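Local coordinates for NAD(+) phosphorylase MbcT (Mycobacterium tuberculosis, PDB 6FKG), which degrades NAD(+) by phosphorolysis, as the cell-killing toxin of a type II toxin-antitoxin pair that its partner MbcA neutralises, at residues 12-21 with 101-112. Residues are numbered along the deposited sequence; the frame is centred on the assembly and turned at random.
Sequences RIDARGTIEW and VLDLTTPQAREA
I19 and V101 clasp each other through two backbone hydrogen bonds, I19 N to V101 O at 2.9 Å and V101 N to I19 O at 2.8 Å, an antiparallel hydrogen-bonded pair where the two strands start to diverge. Their side chains lie on one face of the sheet, and V101 CG2 touches both I19 CG1 and the CB of W21. On the face opposite the side chains of I19 and V101 the packing is tight: I13 CG2 meets L102 CD2 at 3.9 Å, while the other methyl of L102, CD1, lies against R16 CB and G17 O; V131 of helix 126-137 closes over both I13 and L102. The more open side is built by R16. Its chain, bent at chi2 and chi3 (-67° and -54°), lays one guanidinium face over A109 CA, with CD against A112 CB and Q108 NE2 at the edge. Water takes over where the backbones separate, one molecule linking R16 NE to D103 O and another G17 O to D103 N. T106 caps helix 107-112 through OG1, and D103 OD1 accepts from T105 N in an Asx turn. Helix 7-16 thus turns at G17, with positive phi, into an antiparallel strand pairing at the edge of the mixed sheet of the RES fold.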
loop_
_atom_site.group_PDB
_atom_site.type_symbol
_atom_site.label_atom_id
_atom_site.label_comp_id
_atom_site.label_asym_id
_atom_site.label_seq_id
_atom_site.Cartn_x
_atom_site.Cartn_y
_atom_site.Cartn_z
ATOM N N ARG B 12 -19.916 -5.681 34.348
ATOM C CA ARG B 12 -20.141 -4.697 35.400
ATOM C C ARG B 12 -21.426 -3.926 35.153
ATOM O O ARG B 12 -22.195 -3.684 36.079
ATOM C CB ARG B 12 -18.961 -3.734 35.504
ATOM C CG ARG B 12 -17.722 -4.357 36.098
ATOM C CD ARG B 12 -18.065 -5.122 37.360
ATOM N NE ARG B 12 -16.960 -5.117 38.309
ATOM C CZ ARG B 12 -16.611 -4.065 39.042
ATOM N NH1 ARG B 12 -17.280 -2.922 38.935
ATOM N NH2 ARG B 12 -15.588 -4.154 39.879
ATOM N N ILE B 13 -21.661 -3.535 33.906
ATOM C CA ILE B 13 -22.863 -2.777 33.586
ATOM C C ILE B 13 -24.111 -3.643 33.784
ATOM O O ILE B 13 -25.110 -3.188 34.351
ATOM C CB ILE B 13 -22.788 -2.210 32.152
ATOM C CG1 ILE B 13 -21.768 -1.058 32.127
ATOM C CG2 ILE B 13 -24.162 -1.722 31.685
ATOM C CD1 ILE B 13 -21.386 -0.588 30.756
ATOM N N ASP B 14 -24.054 -4.893 33.341
ATOM C CA ASP B 14 -25.155 -5.830 33.588
ATOM C C ASP B 14 -25.459 -5.958 35.082
ATOM O O ASP B 14 -26.624 -5.996 35.489
ATOM C CB ASP B 14 -24.833 -7.213 33.009
ATOM C CG ASP B 14 -25.921 -8.240 33.300
ATOM O OD1 ASP B 14 -26.907 -8.303 32.543
ATOM O OD2 ASP B 14 -25.794 -8.985 34.292
ATOM N N ALA B 15 -24.403 -6.029 35.893
ATOM C CA ALA B 15 -24.543 -6.132 37.346
ATOM C C ALA B 15 -25.236 -4.907 37.924
ATOM O O ALA B 15 -26.011 -5.025 38.871
ATOM C CB ALA B 15 -23.182 -6.323 38.000
ATOM N N ARG B 16 -24.952 -3.731 37.367
ATOM C CA ARG B 16 -25.636 -2.508 37.801
ATOM C C ARG B 16 -27.128 -2.598 37.505
ATOM O O ARG B 16 -27.959 -2.154 38.298
ATOM C CB ARG B 16 -25.066 -1.265 37.110
ATOM C CG ARG B 16 -23.587 -1.002 37.329
ATOM C CD ARG B 16 -23.289 -0.647 38.767
ATOM N NE ARG B 16 -24.093 0.473 39.258
ATOM C CZ ARG B 16 -24.025 0.933 40.503
ATOM N NH1 ARG B 16 -23.188 0.374 41.364
ATOM N NH2 ARG B 16 -24.791 1.947 40.890
ATOM N N GLY B 17 -27.459 -3.161 36.348
ATOM C CA GLY B 17 -28.839 -3.251 35.921
ATOM C C GLY B 17 -29.437 -1.889 35.617
ATOM O O GLY B 17 -28.721 -0.892 35.466
ATOM N N THR B 18 -30.759 -1.853 35.527
ATOM C CA THR B 18 -31.483 -0.661 35.113
ATOM C C THR B 18 -32.425 -0.199 36.203
ATOM O O THR B 18 -32.725 -0.948 37.138
ATOM C CB THR B 18 -32.323 -0.907 33.843
ATOM O OG1 THR B 18 -33.255 -1.960 34.100
ATOM C CG2 THR B 18 -31.451 -1.288 32.656
ATOM N N ILE B 19 -32.887 1.041 36.072
ATOM C CA ILE B 19 -34.040 1.519 36.825
ATOM C C ILE B 19 -35.080 1.995 35.820
ATOM O O ILE B 19 -34.744 2.300 34.676
ATOM C CB ILE B 19 -33.690 2.672 37.791
ATOM C CG1 ILE B 19 -33.215 3.896 37.010
ATOM C CG2 ILE B 19 -32.654 2.228 38.819
ATOM C CD1 ILE B 19 -33.024 5.129 37.881
ATOM N N GLU B 20 -36.340 2.038 36.234
ATOM C CA GLU B 20 -37.380 2.622 35.396
ATOM C C GLU B 20 -37.505 4.098 35.719
ATOM O O GLU B 20 -37.767 4.481 36.858
ATOM C CB GLU B 20 -38.721 1.914 35.587
ATOM C CG GLU B 20 -38.850 0.642 34.781
ATOM C CD GLU B 20 -40.279 0.149 34.684
ATOM O OE1 GLU B 20 -41.113 0.551 35.525
ATOM O OE2 GLU B 20 -40.564 -0.643 33.761
ATOM N N TRP B 21 -37.308 4.925 34.705
ATOM C CA TRP B 21 -37.254 6.357 34.911
ATOM C C TRP B 21 -38.345 7.075 34.125
ATOM O O TRP B 21 -38.521 6.848 32.929
ATOM C CB TRP B 21 -35.878 6.861 34.506
ATOM C CG TRP B 21 -35.535 8.227 34.973
ATOM C CD1 TRP B 21 -35.218 8.610 36.243
ATOM C CD2 TRP B 21 -35.416 9.395 34.158
ATOM N NE1 TRP B 21 -34.919 9.955 36.270
ATOM C CE2 TRP B 21 -35.031 10.456 35.002
ATOM C CE3 TRP B 21 -35.601 9.646 32.797
ATOM C CZ2 TRP B 21 -34.845 11.747 34.529
ATOM C CZ3 TRP B 21 -35.410 10.924 32.330
ATOM C CH2 TRP B 21 -35.026 11.956 33.188
ATOM N N VAL B 101 -33.251 2.373 32.254
ATOM C CA VAL B 101 -31.996 3.048 31.978
ATOM C C VAL B 101 -30.890 2.668 32.954
ATOM O O VAL B 101 -31.143 2.392 34.128
ATOM C CB VAL B 101 -32.176 4.584 32.011
ATOM C CG1 VAL B 101 -33.185 5.017 30.965
ATOM C CG2 VAL B 101 -32.621 5.034 33.404
ATOM N N LEU B 102 -29.661 2.633 32.450
ATOM C CA LEU B 102 -28.486 2.557 33.303
ATOM C C LEU B 102 -28.338 3.879 34.059
ATOM O O LEU B 102 -28.183 4.932 33.442
ATOM C CB LEU B 102 -27.235 2.274 32.471
ATOM C CG LEU B 102 -25.927 2.156 33.262
ATOM C CD1 LEU B 102 -25.932 0.933 34.178
ATOM C CD2 LEU B 102 -24.767 2.091 32.277
ATOM N N ASP B 103 -28.396 3.831 35.388
ATOM C CA ASP B 103 -28.359 5.061 36.182
ATOM C C ASP B 103 -26.941 5.441 36.570
ATOM O O ASP B 103 -26.378 4.866 37.490
ATOM C CB ASP B 103 -29.208 4.914 37.449
ATOM C CG ASP B 103 -29.285 6.199 38.256
ATOM O OD1 ASP B 103 -28.774 7.249 37.805
ATOM O OD2 ASP B 103 -29.875 6.159 39.348
ATOM N N LEU B 104 -26.384 6.439 35.890
ATOM C CA LEU B 104 -25.031 6.898 36.190
ATOM C C LEU B 104 -25.041 8.277 36.857
ATOM O O LEU B 104 -24.055 9.011 36.786
ATOM C CB LEU B 104 -24.185 6.946 34.908
ATOM C CG LEU B 104 -24.043 5.611 34.172
ATOM C CD1 LEU B 104 -23.140 5.753 32.933
ATOM C CD2 LEU B 104 -23.521 4.528 35.104
ATOM N N THR B 105 -26.148 8.628 37.507
ATOM C CA THR B 105 -26.239 9.937 38.153
ATOM C C THR B 105 -25.533 9.955 39.503
ATOM O O THR B 105 -25.256 11.027 40.039
ATOM C CB THR B 105 -27.707 10.390 38.328
ATOM O OG1 THR B 105 -28.409 9.442 39.135
ATOM C CG2 THR B 105 -28.390 10.511 36.947
ATOM N N THR B 106 -25.220 8.783 40.051
ATOM C CA THR B 106 -24.500 8.734 41.324
ATOM C C THR B 106 -23.008 8.524 41.080
ATOM O O THR B 106 -22.619 7.909 40.087
ATOM C CB THR B 106 -25.026 7.614 42.242
ATOM O OG1 THR B 106 -24.714 6.338 41.673
ATOM C CG2 THR B 106 -26.538 7.736 42.418
ATOM N N PRO B 107 -22.161 9.050 41.978
ATOM C CA PRO B 107 -20.716 8.833 41.851
ATOM C C PRO B 107 -20.330 7.365 42.031
ATOM O O PRO B 107 -19.388 6.902 41.387
ATOM C CB PRO B 107 -20.135 9.702 42.973
ATOM C CG PRO B 107 -21.241 9.826 43.960
ATOM C CD PRO B 107 -22.486 9.898 43.137
ATOM N N GLN B 108 -21.055 6.644 42.879
ATOM C CA GLN B 108 -20.805 5.214 43.053
ATOM C C GLN B 108 -20.965 4.457 41.725
ATOM O O GLN B 108 -20.152 3.588 41.375
ATOM C CB GLN B 108 -21.744 4.627 44.106
ATOM C CG GLN B 108 -22.082 3.159 43.873
ATOM C CD GLN B 108 -22.681 2.487 45.095
ATOM O OE1 GLN B 108 -22.414 2.886 46.230
ATOM N NE2 GLN B 108 -23.486 1.451 44.868
ATOM N N ALA B 109 -22.020 4.792 40.993
ATOM C CA ALA B 109 -22.299 4.136 39.722
ATOM C C ALA B 109 -21.231 4.478 38.692
ATOM O O ALA B 109 -20.783 3.612 37.957
ATOM C CB ALA B 109 -23.683 4.526 39.210
ATOM N N ARG B 110 -20.818 5.740 38.641
ATOM C CA ARG B 110 -19.803 6.143 37.677
ATOM C C ARG B 110 -18.473 5.461 37.996
ATOM O O ARG B 110 -17.768 5.006 37.092
ATOM C CB ARG B 110 -19.657 7.672 37.649
ATOM C CG ARG B 110 -20.884 8.369 37.059
ATOM C CD ARG B 110 -20.711 9.880 36.863
ATOM N NE ARG B 110 -20.461 10.608 38.105
ATOM C CZ ARG B 110 -21.410 11.047 38.925
ATOM N NH1 ARG B 110 -22.686 10.839 38.637
ATOM N NH2 ARG B 110 -21.085 11.701 40.034
ATOM N N GLU B 111 -18.147 5.359 39.282
ATOM C CA GLU B 111 -16.920 4.685 39.700
ATOM C C GLU B 111 -16.947 3.200 39.326
ATOM O O GLU B 111 -15.925 2.620 38.943
ATOM C CB GLU B 111 -16.705 4.849 41.205
ATOM C CG GLU B 111 -15.536 4.044 41.761
ATOM C CD GLU B 111 -14.229 4.307 41.029
ATOM O OE1 GLU B 111 -13.921 5.489 40.759
ATOM O OE2 GLU B 111 -13.510 3.331 40.726
ATOM N N ALA B 112 -18.123 2.590 39.429
ATOM C CA ALA B 112 -18.277 1.172 39.129
ATOM C C ALA B 112 -18.009 0.859 37.657
ATOM O O ALA B 112 -17.593 -0.257 37.330
ATOM C CB ALA B 112 -19.672 0.702 39.522
HETATM O O HOH W 1 -26.122 2.040 38.054
HETATM O O HOH W 2 -28.597 1.356 36.988
#